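Local coordinates for fatty-acid-binding protein 1 (Arabidopsis thaliana, PDB 4DOO) that binds fatty acids, preferentially saturated ones, in the plastid through a chalcone-isomerase-like domain and may take part in alpha-linolenic acid metabolism, at residues S21-S33 with F187-A199. Residues are numbered along the deposited sequence; the frame is centred on the assembly and turned at random.
Sequences SRRLLGVGLRKKS and FDKNAREDFLDNA. With K (potassium ion), chain E; DAO (lauric acid), chain C.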
loop_
_atom_site.group_PDB
_atom_site.type_symbol
_atom_site.label_atom_id
_atom_site.label_comp_id
_atom_site.label_asym_id
_atom_site.label_seq_id
_atom_site.Cartn_x
_atom_site.Cartn_y
_atom_site.Cartn_z
ATOM N N SER A 21 -3.064 -14.532 -8.968
ATOM C CA SER A 21 -1.680 -14.126 -9.186
ATOM C C SER A 21 -1.143 -13.117 -8.170
ATOM O O SER A 21 0.069 -12.986 -7.992
ATOM C CB SER A 21 -1.537 -13.556 -10.601
ATOM O OG SER A 21 -2.532 -12.576 -10.856
ATOM N N ARG A 22 -2.046 -12.409 -7.504
ATOM C CA ARG A 22 -1.652 -11.401 -6.522
ATOM C C ARG A 22 -1.824 -11.934 -5.107
ATOM O O ARG A 22 -2.947 -12.087 -4.630
ATOM C CB ARG A 22 -2.500 -10.150 -6.723
ATOM C CG ARG A 22 -1.869 -8.908 -6.163
ATOM C CD ARG A 22 -2.394 -7.692 -6.866
ATOM N NE ARG A 22 -2.258 -7.829 -8.313
ATOM C CZ ARG A 22 -2.274 -6.807 -9.159
ATOM N NH1 ARG A 22 -2.418 -5.571 -8.698
ATOM N NH2 ARG A 22 -2.149 -7.023 -10.464
ATOM N N ARG A 23 -0.711 -12.201 -4.429
ATOM C CA ARG A 23 -0.779 -12.762 -3.081
ATOM C C ARG A 23 -0.703 -11.762 -1.937
ATOM O O ARG A 23 0.108 -10.839 -1.950
ATOM C CB ARG A 23 0.334 -13.791 -2.881
ATOM C CG ARG A 23 0.396 -14.861 -3.955
ATOM C CD ARG A 23 -0.899 -15.654 -4.087
ATOM N NE ARG A 23 -0.847 -16.564 -5.229
ATOM C CZ ARG A 23 0.024 -17.564 -5.352
ATOM N NH1 ARG A 23 0.918 -17.797 -4.396
ATOM N NH2 ARG A 23 0.025 -18.314 -6.448
ATOM N N LEU A 24 -1.548 -11.972 -0.933
ATOM C CA LEU A 24 -1.552 -11.118 0.252
ATOM C C LEU A 24 -0.290 -11.460 1.037
ATOM O O LEU A 24 -0.083 -12.620 1.424
ATOM C CB LEU A 24 -2.781 -11.409 1.116
ATOM C CG LEU A 24 -2.887 -10.630 2.429
ATOM C CD1 LEU A 24 -2.984 -9.132 2.131
ATOM C CD2 LEU A 24 -4.117 -11.112 3.207
ATOM N N LEU A 25 0.549 -10.457 1.279
ATOM C CA LEU A 25 1.796 -10.674 2.005
ATOM C C LEU A 25 1.835 -10.028 3.388
ATOM O O LEU A 25 2.635 -10.410 4.246
ATOM C CB LEU A 25 2.973 -10.164 1.172
ATOM C CG LEU A 25 3.112 -10.750 -0.237
ATOM C CD1 LEU A 25 4.304 -10.112 -0.925
ATOM C CD2 LEU A 25 3.286 -12.266 -0.166
ATOM N N GLY A 26 0.977 -9.044 3.613
ATOM C CA GLY A 26 0.964 -8.390 4.908
ATOM C C GLY A 26 -0.342 -7.674 5.179
ATOM O O GLY A 26 -0.972 -7.154 4.261
ATOM N N VAL A 27 -0.747 -7.655 6.443
ATOM C CA VAL A 27 -1.981 -6.991 6.848
ATOM C C VAL A 27 -1.685 -6.098 8.044
ATOM O O VAL A 27 -1.029 -6.525 8.992
ATOM C CB VAL A 27 -3.059 -8.026 7.231
ATOM C CG1 VAL A 27 -4.281 -7.322 7.823
ATOM C CG2 VAL A 27 -3.456 -8.820 6.001
ATOM N N GLY A 28 -2.170 -4.861 7.997
ATOM C CA GLY A 28 -1.926 -3.941 9.092
ATOM C C GLY A 28 -3.044 -2.946 9.340
ATOM O O GLY A 28 -4.111 -3.017 8.723
ATOM N N LEU A 29 -2.790 -2.014 10.256
ATOM C CA LEU A 29 -3.756 -0.982 10.611
ATOM C C LEU A 29 -3.121 0.396 10.494
ATOM O O LEU A 29 -1.967 0.594 10.884
ATOM C CB LEU A 29 -4.247 -1.175 12.051
ATOM C CG LEU A 29 -5.024 -2.438 12.423
ATOM C CD1 LEU A 29 -5.423 -2.358 13.894
ATOM C CD2 LEU A 29 -6.263 -2.569 11.545
ATOM N N ARG A 30 -3.879 1.338 9.944
ATOM C CA ARG A 30 -3.432 2.716 9.798
ATOM C C ARG A 30 -4.162 3.435 10.918
ATOM O O ARG A 30 -5.395 3.508 10.919
ATOM C CB ARG A 30 -3.856 3.275 8.436
ATOM C CG ARG A 30 -3.225 4.607 8.026
ATOM C CD ARG A 30 -3.901 5.827 8.641
ATOM N NE ARG A 30 -3.534 7.039 7.907
ATOM C CZ ARG A 30 -3.175 8.185 8.474
ATOM N NH1 ARG A 30 -3.134 8.292 9.795
ATOM N NH2 ARG A 30 -2.852 9.226 7.715
ATOM N N LYS A 31 -3.402 3.944 11.879
ATOM C CA LYS A 31 -3.988 4.639 13.017
ATOM C C LYS A 31 -3.761 6.139 12.967
ATOM O O LYS A 31 -2.986 6.644 12.156
ATOM C CB LYS A 31 -3.394 4.094 14.319
ATOM C CG LYS A 31 -3.619 2.610 14.537
ATOM C CD LYS A 31 -2.804 2.093 15.712
ATOM C CE LYS A 31 -2.967 0.585 15.865
ATOM N NZ LYS A 31 -2.173 0.049 17.006
ATOM N N LYS A 32 -4.463 6.841 13.849
ATOM C CA LYS A 32 -4.343 8.281 13.987
ATOM C C LYS A 32 -4.075 8.520 15.468
ATOM O O LYS A 32 -4.897 8.170 16.320
ATOM C CB LYS A 32 -5.641 8.975 13.574
ATOM C CG LYS A 32 -5.701 10.456 13.926
ATOM C CD LYS A 32 -4.602 11.255 13.248
ATOM C CE LYS A 32 -4.742 12.739 13.564
ATOM N NZ LYS A 32 -3.676 13.557 12.921
ATOM N N SER A 33 -2.917 9.089 15.778
ATOM C CA SER A 33 -2.571 9.358 17.165
ATOM C C SER A 33 -3.220 10.655 17.615
ATOM O O SER A 33 -2.998 11.712 17.023
ATOM C CB SER A 33 -1.052 9.460 17.334
ATOM O OG SER A 33 -0.704 9.597 18.703
ATOM N N PHE A 187 3.057 2.852 8.248
ATOM C CA PHE A 187 1.929 3.042 9.148
ATOM C C PHE A 187 1.907 1.926 10.186
ATOM O O PHE A 187 1.505 2.131 11.331
ATOM C CB PHE A 187 0.614 2.998 8.367
ATOM C CG PHE A 187 0.341 4.228 7.558
ATOM C CD1 PHE A 187 -0.144 4.121 6.258
ATOM C CD2 PHE A 187 0.537 5.492 8.099
ATOM C CE1 PHE A 187 -0.432 5.257 5.505
ATOM C CE2 PHE A 187 0.250 6.635 7.357
ATOM C CZ PHE A 187 -0.236 6.516 6.055
ATOM N N ASP A 188 2.351 0.742 9.775
ATOM C CA ASP A 188 2.338 -0.424 10.644
ATOM C C ASP A 188 3.608 -1.246 10.418
ATOM O O ASP A 188 3.725 -1.977 9.433
ATOM C CB ASP A 188 1.083 -1.247 10.321
ATOM C CG ASP A 188 0.845 -2.380 11.294
ATOM O OD1 ASP A 188 -0.337 -2.632 11.613
ATOM O OD2 ASP A 188 1.823 -3.026 11.729
ATOM N N LYS A 189 4.558 -1.127 11.338
ATOM C CA LYS A 189 5.812 -1.855 11.201
ATOM C C LYS A 189 5.631 -3.366 11.138
ATOM O O LYS A 189 6.301 -4.037 10.354
ATOM C CB LYS A 189 6.771 -1.475 12.331
ATOM C CG LYS A 189 7.146 -0.006 12.307
ATOM C CD LYS A 189 8.622 0.209 12.614
ATOM C CE LYS A 189 8.991 1.677 12.482
ATOM N NZ LYS A 189 10.453 1.910 12.635
ATOM N N ASN A 190 4.723 -3.904 11.946
ATOM C CA ASN A 190 4.487 -5.342 11.941
ATOM C C ASN A 190 4.052 -5.802 10.548
ATOM O O ASN A 190 4.480 -6.855 10.068
ATOM C CB ASN A 190 3.414 -5.712 12.974
ATOM C CG ASN A 190 3.127 -7.206 13.011
ATOM O OD1 ASN A 190 3.997 -8.011 13.350
ATOM N ND2 ASN A 190 1.904 -7.583 12.661
ATOM N N ALA A 191 3.208 -5.005 9.897
ATOM C CA ALA A 191 2.726 -5.338 8.564
ATOM C C ALA A 191 3.869 -5.314 7.560
ATOM O O ALA A 191 3.915 -6.136 6.650
ATOM C CB ALA A 191 1.630 -4.360 8.131
ATOM N N ARG A 192 4.787 -4.367 7.719
ATOM C CA ARG A 192 5.917 -4.269 6.803
ATOM C C ARG A 192 6.838 -5.471 6.959
ATOM O O ARG A 192 7.318 -6.024 5.970
ATOM C CB ARG A 192 6.722 -2.993 7.053
ATOM C CG ARG A 192 7.907 -2.855 6.101
ATOM C CD ARG A 192 8.868 -1.776 6.550
ATOM N NE ARG A 192 9.532 -2.118 7.806
ATOM C CZ ARG A 192 10.281 -1.268 8.497
ATOM N NH1 ARG A 192 10.453 -0.030 8.049
ATOM N NH2 ARG A 192 10.859 -1.653 9.628
ATOM N N GLU A 193 7.089 -5.868 8.203
ATOM C CA GLU A 193 7.963 -7.001 8.461
ATOM C C GLU A 193 7.386 -8.281 7.865
ATOM O O GLU A 193 8.115 -9.078 7.271
ATOM C CB GLU A 193 8.196 -7.155 9.966
ATOM C CG GLU A 193 8.926 -5.958 10.571
ATOM C CD GLU A 193 10.283 -5.714 9.922
ATOM O OE1 GLU A 193 11.198 -6.547 10.120
ATOM O OE2 GLU A 193 10.436 -4.701 9.205
ATOM N N ASP A 194 6.080 -8.472 8.020
ATOM C CA ASP A 194 5.424 -9.647 7.463
ATOM C C ASP A 194 5.511 -9.596 5.945
ATOM O O ASP A 194 5.736 -10.613 5.299
ATOM C CB ASP A 194 3.950 -9.704 7.886
ATOM C CG ASP A 194 3.775 -10.089 9.343
ATOM O OD1 ASP A 194 2.632 -10.010 9.853
ATOM O OD2 ASP A 194 4.782 -10.478 9.977
ATOM N N PHE A 195 5.332 -8.408 5.376
ATOM C CA PHE A 195 5.389 -8.265 3.929
ATOM C C PHE A 195 6.755 -8.668 3.386
ATOM O O PHE A 195 6.843 -9.425 2.421
ATOM C CB PHE A 195 5.064 -6.819 3.515
ATOM C CG PHE A 195 5.338 -6.524 2.063
ATOM C CD1 PHE A 195 6.604 -6.121 1.646
ATOM C CD2 PHE A 195 4.338 -6.670 1.108
ATOM C CE1 PHE A 195 6.870 -5.868 0.298
ATOM C CE2 PHE A 195 4.596 -6.419 -0.243
ATOM C CZ PHE A 195 5.863 -6.017 -0.643
ATOM N N LEU A 196 7.812 -8.158 4.010
ATOM C CA LEU A 196 9.172 -8.454 3.580
ATOM C C LEU A 196 9.524 -9.924 3.809
ATOM O O LEU A 196 10.191 -10.546 2.977
ATOM C CB LEU A 196 10.157 -7.543 4.314
ATOM C CG LEU A 196 10.000 -6.051 3.995
ATOM C CD1 LEU A 196 10.948 -5.221 4.876
ATOM C CD2 LEU A 196 10.297 -5.817 2.519
ATOM N N ASP A 197 9.072 -10.476 4.930
ATOM C CA ASP A 197 9.328 -11.880 5.232
ATOM C C ASP A 197 8.664 -12.758 4.177
ATOM O O ASP A 197 9.287 -13.671 3.641
ATOM C CB ASP A 197 8.771 -12.281 6.608
ATOM C CG ASP A 197 9.610 -11.766 7.773
ATOM O OD1 ASP A 197 10.785 -11.400 7.567
ATOM O OD2 ASP A 197 9.090 -11.749 8.912
ATOM N N ASN A 198 7.397 -12.477 3.873
ATOM C CA ASN A 198 6.670 -13.281 2.900
ATOM C C ASN A 198 7.082 -13.022 1.456
ATOM O O ASN A 198 7.001 -13.920 0.616
ATOM C CB ASN A 198 5.152 -13.100 3.079
ATOM C CG ASN A 198 4.666 -13.611 4.430
ATOM O OD1 ASN A 198 5.111 -14.664 4.900
ATOM N ND2 ASN A 198 3.751 -12.874 5.059
ATOM N N ALA A 199 7.528 -11.803 1.163
ATOM C CA ALA A 199 7.977 -11.486 -0.191
ATOM C C ALA A 199 9.263 -12.269 -0.446
ATOM O O ALA A 199 9.501 -12.755 -1.553
ATOM C CB ALA A 199 8.241 -9.975 -0.338
HETATM K K K E . -1.882 9.178 21.188
HETATM O O1 DAO C . -2.976 8.964 4.907
HETATM O O2 DAO C . -3.597 6.868 5.190
HETATM C C1 DAO C . -3.164 7.802 4.474
HETATM C C2 DAO C . -2.870 7.517 3.018
HETATM C C3 DAO C . -4.168 7.261 2.270
HETATM C C4 DAO C . -3.924 7.159 0.758
HETATM C C5 DAO C . -5.156 6.606 0.039
HETATM C C6 DAO C . -6.197 7.696 -0.203
HETATM C C7 DAO C . -7.596 7.112 -0.311
HETATM C C8 DAO C . -8.634 8.200 -0.083
HETATM C C9 DAO C . -10.037 7.621 -0.023
HETATM C C10 DAO C . -11.066 8.737 0.122
HETATM C C11 DAO C . -12.396 8.328 -0.502
HETATM C C12 DAO C . -13.474 9.337 -0.169
HETATM O O HOH W 1 0.638 -9.227 8.498
HETATM O O HOH W 2 -0.583 0.265 13.176
HETATM O O HOH W 3 -0.607 3.859 11.666
HETATM O O HOH W 4 -0.688 6.683 22.655
#
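Arg30 lays its CG over the centre of the Phe187 ring, a CH-pi contact of 3.6 Å to the centroid, while its guanidinium stacks off toward the CE2 side with the two planes 27° apart. A bend at chi2 (-81°) turns the arginine chain across the ring and carries its NE and NH2 to the laurate carboxylate. Arg30 NE donates to DAO O2 at 2.7 Å and Arg30 NH2 to DAO O1 at 2.8 Å, both almost straight; Arg30 NH1 donates to Lys31 O, which further fixes the rotation of the group. Tyr43 and Ser110 also hydrogen-bond the fatty acid. Arg30 and Phe187 line the pocket at the carboxylate; from there helix 189-199 runs nearly antiparallel to strand 22-33 over the sheet of the chalcone-isomerase fold. Asp188, at the N-cap, accepts with both oxygens: OD2 from Ala191 N, OD1 on its anti side from Leu29 N at 2.9 Å. The backbones come close at Gly26, its CA 4.5 Å from Phe195 CA, and Ala191 CB sits on Gly28 CA at 3.7 Å. At the classic beta bulge of Leu25 and Gly26 opposite Val47, Asn198 ND2 donates to Leu25 O (2.8 Å), which lies in the amide plane of Asn198. The Leu25 side chain fits among Phe195, Asn198 and Ala199, its CD1 4.0 Å from Ala199 CB.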